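Local coordinates for dihydrodipicolinate reductase N-terminus domain-containing protein (Mycobacterium smegmatis, PDB 6IAQ), which probably catalyses the NADP-dependent asymmetric reductive amination of ketones to amines, as a native amine dehydrogenase, at residues A188-W193 / T226-A231; E68-T73 / H99-V104. All blocks are in the same frame, centred on the assembly; numbering follows the deposited sequence.

In the fold
Interaction 2 comes first along the chain and closes before interaction 1 opens; their centres lie 39 Å apart, on opposite sides of the chain's centre, and their nearest atoms are about 23 Å apart. Interaction 2 ties helix 66-73 to the turn between helix 86-98 and strand 102-105, a central strand of the six-stranded parallel sheet in the Rossmann-type nucleotide-binding half. Interaction 1 sets helix 187-195 against strand 219-230, an outermost strand of the mixed sheet in the region matching the 2,4-diaminopentanoate dehydrogenase C-terminal family. The two contacts share no helix, strand or sheet; each is local to its own part of the chain, in a different family region.

Interaction 1: A188-W193 / T226-A231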
ATOM      1  N   ALA A 188      -4.210  12.770 -38.681  1.00 41.65           N
ATOM      2  CA  ALA A 188      -3.986  14.213 -38.961  1.00 45.71           C
ATOM      3  C   ALA A 188      -4.729  15.065 -37.915  1.00 39.38           C
ATOM      4  O   ALA A 188      -4.103  16.014 -37.358  1.00 40.77           O
ATOM      5  CB  ALA A 188      -4.399  14.546 -40.376  1.00 45.84           C
ATOM      6  N   GLU A 189      -5.980  14.720 -37.604  1.00 36.45           N
ATOM      7  CA  GLU A 189      -6.753  15.414 -36.531  1.00 36.60           C
ATOM      8  C   GLU A 189      -5.992  15.279 -35.197  1.00 39.49           C
ATOM      9  O   GLU A 189      -5.844  16.284 -34.444  1.00 38.99           O
ATOM     10  CB  GLU A 189      -8.161  14.839 -36.419  1.00 39.25           C
ATOM     11  CG  GLU A 189      -9.087  15.283 -37.542  1.00 41.90           C
ATOM     12  CD  GLU A 189     -10.409  14.531 -37.633  1.00 47.27           C
ATOM     13  OE1 GLU A 189     -10.513  13.408 -37.120  1.00 41.44           O
ATOM     14  OE2 GLU A 189     -11.330  15.044 -38.255  1.00 54.64           O
ATOM     15  N   PHE A 190      -5.475  14.080 -34.919  1.00 36.88           N
ATOM     16  CA  PHE A 190      -4.760  13.786 -33.648  1.00 35.39           C
ATOM     17  C   PHE A 190      -3.508  14.658 -33.572  1.00 33.25           C
ATOM     18  O   PHE A 190      -3.225  15.237 -32.508  1.00 32.42           O
ATOM     19  CB  PHE A 190      -4.392  12.297 -33.509  1.00 34.90           C
ATOM     20  CG  PHE A 190      -3.734  11.995 -32.182  1.00 34.05           C
ATOM     21  CD1 PHE A 190      -2.375  12.183 -32.001  1.00 28.88           C
ATOM     22  CD2 PHE A 190      -4.489  11.591 -31.090  1.00 34.04           C
ATOM     23  CE1 PHE A 190      -1.785  11.927 -30.773  1.00 30.94           C
ATOM     24  CE2 PHE A 190      -3.899  11.375 -29.852  1.00 33.60           C
ATOM     25  CZ  PHE A 190      -2.548  11.545 -29.689  1.00 31.16           C
ATOM     26  N   ASP A 191      -2.743  14.726 -34.664  1.00 36.98           N
ATOM     27  CA  ASP A 191      -1.447  15.452 -34.651  1.00 38.17           C
ATOM     28  C   ASP A 191      -1.706  16.949 -34.422  1.00 38.49           C
ATOM     29  O   ASP A 191      -0.883  17.583 -33.725  1.00 36.90           O
ATOM     30  CB  ASP A 191      -0.647  15.203 -35.929  1.00 42.49           C
ATOM     31  CG  ASP A 191       0.782  15.712 -35.854  1.00 48.49           C
ATOM     32  OD1 ASP A 191       1.500  15.352 -34.898  1.00 51.48           O
ATOM     33  OD2 ASP A 191       1.151  16.515 -36.732  1.00 57.20           O
ATOM     34  N   GLU A 192      -2.778  17.512 -34.986  1.00 38.91           N
ATOM     35  CA  GLU A 192      -3.119  18.950 -34.778  1.00 41.73           C
ATOM     36  C   GLU A 192      -3.497  19.136 -33.302  1.00 42.13           C
ATOM     37  O   GLU A 192      -2.987  20.061 -32.653  1.00 44.54           O
ATOM     38  CB  GLU A 192      -4.228  19.391 -35.725  1.00 43.29           C
ATOM     39  CG  GLU A 192      -4.428  20.897 -35.747  1.00 50.03           C
ATOM     40  CD  GLU A 192      -5.653  21.325 -36.536  1.00 59.04           C
ATOM     41  OE1 GLU A 192      -6.115  20.540 -37.407  1.00 54.14           O
ATOM     42  OE2 GLU A 192      -6.163  22.432 -36.264  1.00 61.88           O
ATOM     43  N   TRP A 193      -4.332  18.251 -32.772  1.00 39.27           N
ATOM     44  CA  TRP A 193      -4.789  18.323 -31.360  1.00 39.24           C
ATOM     45  C   TRP A 193      -3.605  18.230 -30.390  1.00 35.19           C
ATOM     46  O   TRP A 193      -3.497  19.085 -29.474  1.00 34.58           O
ATOM     47  CB  TRP A 193      -5.821  17.233 -31.087  1.00 39.83           C
ATOM     48  CG  TRP A 193      -6.178  17.140 -29.641  1.00 37.97           C
ATOM     49  CD1 TRP A 193      -7.046  17.936 -28.953  1.00 35.53           C
ATOM     50  CD2 TRP A 193      -5.657  16.180 -28.699  1.00 37.82           C
ATOM     51  NE1 TRP A 193      -7.104  17.536 -27.641  1.00 37.55           N
ATOM     52  CE2 TRP A 193      -6.281  16.451 -27.463  1.00 38.67           C
ATOM     53  CE3 TRP A 193      -4.752  15.118 -28.786  1.00 39.59           C
ATOM     54  CZ2 TRP A 193      -6.004  15.703 -26.322  1.00 39.21           C
ATOM     55  CZ3 TRP A 193      -4.488  14.374 -27.659  1.00 40.01           C
ATOM     56  CH2 TRP A 193      -5.104  14.666 -26.450  1.00 37.86           C
ATOM     57  N   THR A 226       3.610  11.999 -26.119  1.00 39.03           N
ATOM     58  CA  THR A 226       2.341  11.312 -26.395  1.00 35.78           C
ATOM     59  C   THR A 226       2.366  10.828 -27.833  1.00 33.21           C
ATOM     60  O   THR A 226       2.841  11.585 -28.692  1.00 39.42           O
ATOM     61  CB  THR A 226       1.142  12.232 -26.158  1.00 31.66           C
ATOM     62  OG1 THR A 226       1.191  12.595 -24.780  1.00 31.82           O
ATOM     63  CG2 THR A 226      -0.173  11.578 -26.529  1.00 36.51           C
ATOM     64  N   ARG A 227       1.875   9.618 -28.069  1.00 30.37           N
ATOM     65  CA  ARG A 227       1.672   9.078 -29.426  1.00 31.41           C
ATOM     66  C   ARG A 227       0.271   8.484 -29.485  1.00 33.58           C
ATOM     67  O   ARG A 227      -0.270   8.004 -28.480  1.00 34.10           O
ATOM     68  CB  ARG A 227       2.766   8.053 -29.743  1.00 35.77           C
ATOM     69  CG  ARG A 227       2.742   6.818 -28.862  1.00 40.83           C
ATOM     70  CD  ARG A 227       3.325   5.617 -29.582  1.00 46.60           C
ATOM     71  NE  ARG A 227       3.040   4.345 -28.934  1.00 47.28           N
ATOM     72  CZ  ARG A 227       3.702   3.854 -27.886  1.00 52.01           C
ATOM     73  NH1 ARG A 227       4.665   4.546 -27.289  1.00 50.17           N
ATOM     74  NH2 ARG A 227       3.381   2.659 -27.414  1.00 53.32           N
ATOM     75  N   PRO A 228      -0.372   8.512 -30.667  1.00 30.25           N
ATOM     76  CA  PRO A 228      -1.693   7.930 -30.812  1.00 31.15           C
ATOM     77  C   PRO A 228      -1.578   6.401 -30.777  1.00 35.02           C
ATOM     78  O   PRO A 228      -0.534   5.868 -31.150  1.00 36.73           O
ATOM     79  CB  PRO A 228      -2.138   8.418 -32.189  1.00 35.12           C
ATOM     80  CG  PRO A 228      -0.814   8.563 -32.952  1.00 33.02           C
ATOM     81  CD  PRO A 228       0.136   9.109 -31.920  1.00 32.12           C
ATOM     82  N   ASP A 229      -2.637   5.757 -30.288  1.00 30.55           N
ATOM     83  CA  ASP A 229      -2.831   4.301 -30.428  1.00 32.87           C
ATOM     84  C   ASP A 229      -3.704   4.115 -31.664  1.00 34.79           C
ATOM     85  O   ASP A 229      -4.717   4.842 -31.801  1.00 30.23           O
ATOM     86  CB  ASP A 229      -3.411   3.682 -29.151  1.00 36.05           C
ATOM     87  CG  ASP A 229      -2.546   3.895 -27.916  1.00 35.46           C
ATOM     88  OD1 ASP A 229      -1.336   3.973 -28.051  1.00 37.93           O
ATOM     89  OD2 ASP A 229      -3.114   3.987 -26.817  1.00 34.55           O
ATOM     90  N   ILE A 230      -3.314   3.186 -32.537  1.00 29.60           N
ATOM     91  CA  ILE A 230      -3.908   3.023 -33.893  1.00 28.77           C
ATOM     92  C   ILE A 230      -4.606   1.669 -33.952  1.00 28.52           C
ATOM     93  O   ILE A 230      -4.007   0.685 -33.507  1.00 29.92           O
ATOM     94  CB  ILE A 230      -2.775   3.116 -34.935  1.00 32.83           C
ATOM     95  CG1 ILE A 230      -1.952   4.396 -34.762  1.00 35.01           C
ATOM     96  CG2 ILE A 230      -3.333   2.988 -36.335  1.00 31.56           C
ATOM     97  CD1 ILE A 230      -2.780   5.668 -34.853  1.00 35.98           C
ATOM     98  N   ALA A 231      -5.800   1.609 -34.529  1.00 27.10           N
ATOM     99  CA  ALA A 231      -6.487   0.349 -34.873  1.00 29.86           C
ATOM    100  C   ALA A 231      -5.658  -0.427 -35.916  1.00 34.76           C
ATOM    101  O   ALA A 231      -5.407   0.111 -37.008  1.00 31.86           O
ATOM    102  CB  ALA A 231      -7.869   0.646 -35.391  1.00 28.21           C
TER
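Phe190 and Pro228 form a CH-pi contact that packs helix 187-195 against strand 219-230, an outer strand of the mixed sheet in the C-terminal region, which matches the 2,4-diaminopentanoate dehydrogenase family. Pro228 CB sits 3.7 Å from the centroid of the Phe190 ring, only 9° off the ring normal, which places the methylene squarely over one face. At the rim, Pro228 CD approaches Phe190 CE1 to 3.6 Å, so two carbons of the pyrrolidine engage the aromatic ring. The Phe190 side chain leaves the helix with CG anti to the backbone N (chi1 -177°), and this carries the ring out to the strand. On the opposite face lies Trp193, one turn along the same helix, its CE3 offset toward the rim of the phenylalanine; the ring is thus held between indole and proline.

Helix and strand run nearly antiparallel, at 159°, and their axes approach to 9.4 Å. The contact is apolar and modest in extent, with 154 Å² buried over both sides. Val249 and Phe252 of the neighbouring strand 249-260 also touch Phe190. Thr226 divides its two branches between polar and apolar partners: OG1 hydrogen-bonds to Asp254 and Arg199, while CG2 meets the edge of the Phe190 ring, in its plane, 4.0 Å from CZ.

Interaction 2: E68-T73 / H99-V104; sequences EVLEQT and HGVNAV
With chi1 at -71°, Glu71 has CG anti to its carbonyl carbon, as has His99, and the extended Glu71 chain brings its carboxylate to the imidazole edge. His99 NE2 donates to Glu71 OE2 at 2.7 Å, with an N-H...O angle of 165°. OE2 lies near the ring plane, while NE2 reaches it from the anti side and somewhat out of the carboxylate plane, which is turned 33° from the ring. Glu71 CG also lies at this edge, 3.4 Å from His99 CD2. The other ring nitrogen, ND1, bonds to the Ile95 carbonyl oxygen, which can only accept; with both nitrogens then donors, the imidazole is probably protonated, and the two bonds fix its rotation.

Leu70 CB lies over one face of the His99 ring, while CD1 reaches Val101 CG2 at 4.0 Å. Pro75 touches both Leu70 and Val101. Gly100, with positive phi, is the C-prime residue of the Schellman motif that ends helix 86-98, in which Val101 N bonds to Cys96 O. The contact joins helix 66-73 to this turn, which leads into strand 102-105 and completes the beta-alpha-beta unit of strand 77-80, helix 86-98 and strand 102-105 in a Rossmann-type parallel sheet.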
ATOM      1  N   GLU A  68     -29.336  24.747  -7.763  1.00 42.91           N
ATOM      2  CA  GLU A  68     -30.722  24.549  -7.269  1.00 41.14           C
ATOM      3  C   GLU A  68     -30.783  23.263  -6.432  1.00 42.93           C
ATOM      4  O   GLU A  68     -31.403  23.267  -5.346  1.00 36.43           O
ATOM      5  CB  GLU A  68     -31.708  24.544  -8.435  1.00 46.20           C
ATOM      6  CG  GLU A  68     -33.149  24.379  -8.005  1.00 47.65           C
ATOM      7  CD  GLU A  68     -34.153  24.759  -9.077  1.00 56.62           C
ATOM      8  OE1 GLU A  68     -34.338  23.961 -10.014  1.00 60.05           O
ATOM      9  OE2 GLU A  68     -34.714  25.876  -8.992  1.00 66.65           O
ATOM     10  N   VAL A  69     -30.174  22.181  -6.905  1.00 39.60           N
ATOM     11  CA  VAL A  69     -30.181  20.889  -6.159  1.00 34.81           C
ATOM     12  C   VAL A  69     -29.475  21.094  -4.807  1.00 34.91           C
ATOM     13  O   VAL A  69     -30.000  20.594  -3.794  1.00 34.09           O
ATOM     14  CB  VAL A  69     -29.537  19.763  -6.974  1.00 35.63           C
ATOM     15  CG1 VAL A  69     -29.291  18.517  -6.146  1.00 36.13           C
ATOM     16  CG2 VAL A  69     -30.387  19.430  -8.170  1.00 38.52           C
ATOM     17  N   LEU A  70     -28.337  21.793  -4.777  1.00 32.12           N
ATOM     18  CA  LEU A  70     -27.568  21.970  -3.521  1.00 33.23           C
ATOM     19  C   LEU A  70     -28.356  22.871  -2.555  1.00 37.04           C
ATOM     20  O   LEU A  70     -28.384  22.565  -1.351  1.00 35.66           O
ATOM     21  CB  LEU A  70     -26.189  22.548  -3.847  1.00 31.32           C
ATOM     22  CG  LEU A  70     -25.242  21.629  -4.629  1.00 28.72           C
ATOM     23  CD1 LEU A  70     -23.810  22.124  -4.559  1.00 29.21           C
ATOM     24  CD2 LEU A  70     -25.295  20.182  -4.173  1.00 28.80           C
ATOM     25  N   GLU A  71     -28.967  23.948  -3.059  1.00 39.42           N
ATOM     26  CA  GLU A  71     -29.777  24.897  -2.249  1.00 36.20           C
ATOM     27  C   GLU A  71     -30.985  24.139  -1.687  1.00 36.13           C
ATOM     28  O   GLU A  71     -31.332  24.370  -0.519  1.00 34.50           O
ATOM     29  CB  GLU A  71     -30.131  26.136  -3.075  1.00 36.29           C
ATOM     30  CG  GLU A  71     -28.901  27.019  -3.314  1.00 39.67           C
ATOM     31  CD  GLU A  71     -28.976  28.007  -4.469  1.00 41.00           C
ATOM     32  OE1 GLU A  71     -30.085  28.171  -5.030  1.00 55.86           O
ATOM     33  OE2 GLU A  71     -27.931  28.623  -4.808  1.00 42.32           O
ATOM     34  N   GLN A  72     -31.580  23.235  -2.457  1.00 37.17           N
ATOM     35  CA  GLN A  72     -32.797  22.487  -2.045  1.00 36.62           C
ATOM     36  C   GLN A  72     -32.451  21.361  -1.039  1.00 40.93           C
ATOM     37  O   GLN A  72     -33.328  21.051  -0.205  1.00 36.19           O
ATOM     38  CB  GLN A  72     -33.534  21.957  -3.276  1.00 42.18           C
ATOM     39  CG  GLN A  72     -34.270  23.053  -4.036  1.00 47.56           C
ATOM     40  CD  GLN A  72     -34.977  22.528  -5.267  1.00 53.80           C
ATOM     41  OE1 GLN A  72     -34.974  21.328  -5.567  1.00 55.75           O
ATOM     42  NE2 GLN A  72     -35.493  23.451  -6.060  1.00 52.26           N
ATOM     43  N   THR A  73     -31.271  20.729  -1.120  1.00 32.40           N
ATOM     44  CA  THR A  73     -30.994  19.472  -0.379  1.00 34.50           C
ATOM     45  C   THR A  73     -29.855  19.614   0.646  1.00 33.13           C
ATOM     46  O   THR A  73     -29.855  18.799   1.588  1.00 35.93           O
ATOM     47  CB  THR A  73     -30.734  18.310  -1.347  1.00 35.89           C
ATOM     48  OG1 THR A  73     -29.546  18.631  -2.066  1.00 44.15           O
ATOM     49  CG2 THR A  73     -31.900  18.059  -2.280  1.00 40.46           C
ATOM     50  N   HIS A  99     -21.435  26.618  -1.932  1.00 33.25           N
ATOM     51  CA  HIS A  99     -22.572  26.135  -1.110  1.00 35.61           C
ATOM     52  C   HIS A  99     -22.084  25.396   0.146  1.00 35.69           C
ATOM     53  O   HIS A  99     -22.920  24.799   0.819  1.00 34.44           O
ATOM     54  CB  HIS A  99     -23.507  25.291  -1.973  1.00 37.86           C
ATOM     55  CG  HIS A  99     -24.236  26.075  -3.007  1.00 38.27           C
ATOM     56  ND1 HIS A  99     -23.656  26.475  -4.208  1.00 43.47           N
ATOM     57  CD2 HIS A  99     -25.509  26.530  -3.032  1.00 40.14           C
ATOM     58  CE1 HIS A  99     -24.554  27.136  -4.929  1.00 44.11           C
ATOM     59  NE2 HIS A  99     -25.702  27.162  -4.237  1.00 38.38           N
ATOM     60  N   GLY A 100     -20.790  25.456   0.464  1.00 32.80           N
ATOM     61  CA  GLY A 100     -20.181  24.705   1.580  1.00 36.52           C
ATOM     62  C   GLY A 100     -20.370  23.204   1.474  1.00 35.70           C
ATOM     63  O   GLY A 100     -20.380  22.521   2.529  1.00 39.14           O
ATOM     64  N   VAL A 101     -20.480  22.657   0.260  1.00 35.02           N
ATOM     65  CA  VAL A 101     -20.747  21.202   0.069  1.00 32.00           C
ATOM     66  C   VAL A 101     -19.409  20.498  -0.202  1.00 31.99           C
ATOM     67  O   VAL A 101     -18.661  20.916  -1.137  1.00 30.55           O
ATOM     68  CB  VAL A 101     -21.784  20.955  -1.044  1.00 33.69           C
ATOM     69  CG1 VAL A 101     -21.868  19.491  -1.412  1.00 33.96           C
ATOM     70  CG2 VAL A 101     -23.172  21.477  -0.654  1.00 34.47           C
ATOM     71  N   ASN A 102     -19.090  19.494   0.626  1.00 30.64           N
ATOM     72  CA  ASN A 102     -17.896  18.625   0.428  1.00 31.67           C
ATOM     73  C   ASN A 102     -18.029  17.963  -0.947  1.00 32.55           C
ATOM     74  O   ASN A 102     -19.169  17.601  -1.336  1.00 32.03           O
ATOM     75  CB  ASN A 102     -17.795  17.538   1.488  1.00 31.36           C
ATOM     76  CG  ASN A 102     -17.665  18.090   2.901  1.00 34.68           C
ATOM     77  OD1 ASN A 102     -16.735  18.838   3.191  1.00 28.76           O
ATOM     78  ND2 ASN A 102     -18.584  17.713   3.778  1.00 30.80           N
ATOM     79  N   ALA A 103     -16.922  17.791  -1.657  1.00 31.96           N
ATOM     80  CA  ALA A 103     -16.941  17.161  -2.998  1.00 32.60           C
ATOM     81  C   ALA A 103     -15.804  16.144  -3.108  1.00 31.46           C
ATOM     82  O   ALA A 103     -14.661  16.478  -2.801  1.00 30.98           O
ATOM     83  CB  ALA A 103     -16.869  18.207  -4.092  1.00 34.03           C
ATOM     84  N   VAL A 104     -16.162  14.933  -3.514  1.00 32.02           N
ATOM     85  CA  VAL A 104     -15.193  13.912  -3.997  1.00 32.64           C
ATOM     86  C   VAL A 104     -15.429  13.811  -5.517  1.00 29.30           C
ATOM     87  O   VAL A 104     -16.599  13.812  -5.930  1.00 27.98           O
ATOM     88  CB  VAL A 104     -15.391  12.612  -3.193  1.00 34.95           C
ATOM     89  CG1 VAL A 104     -16.728  11.939  -3.470  1.00 37.25           C
ATOM     90  CG2 VAL A 104     -14.235  11.666  -3.385  1.00 40.17           C
TER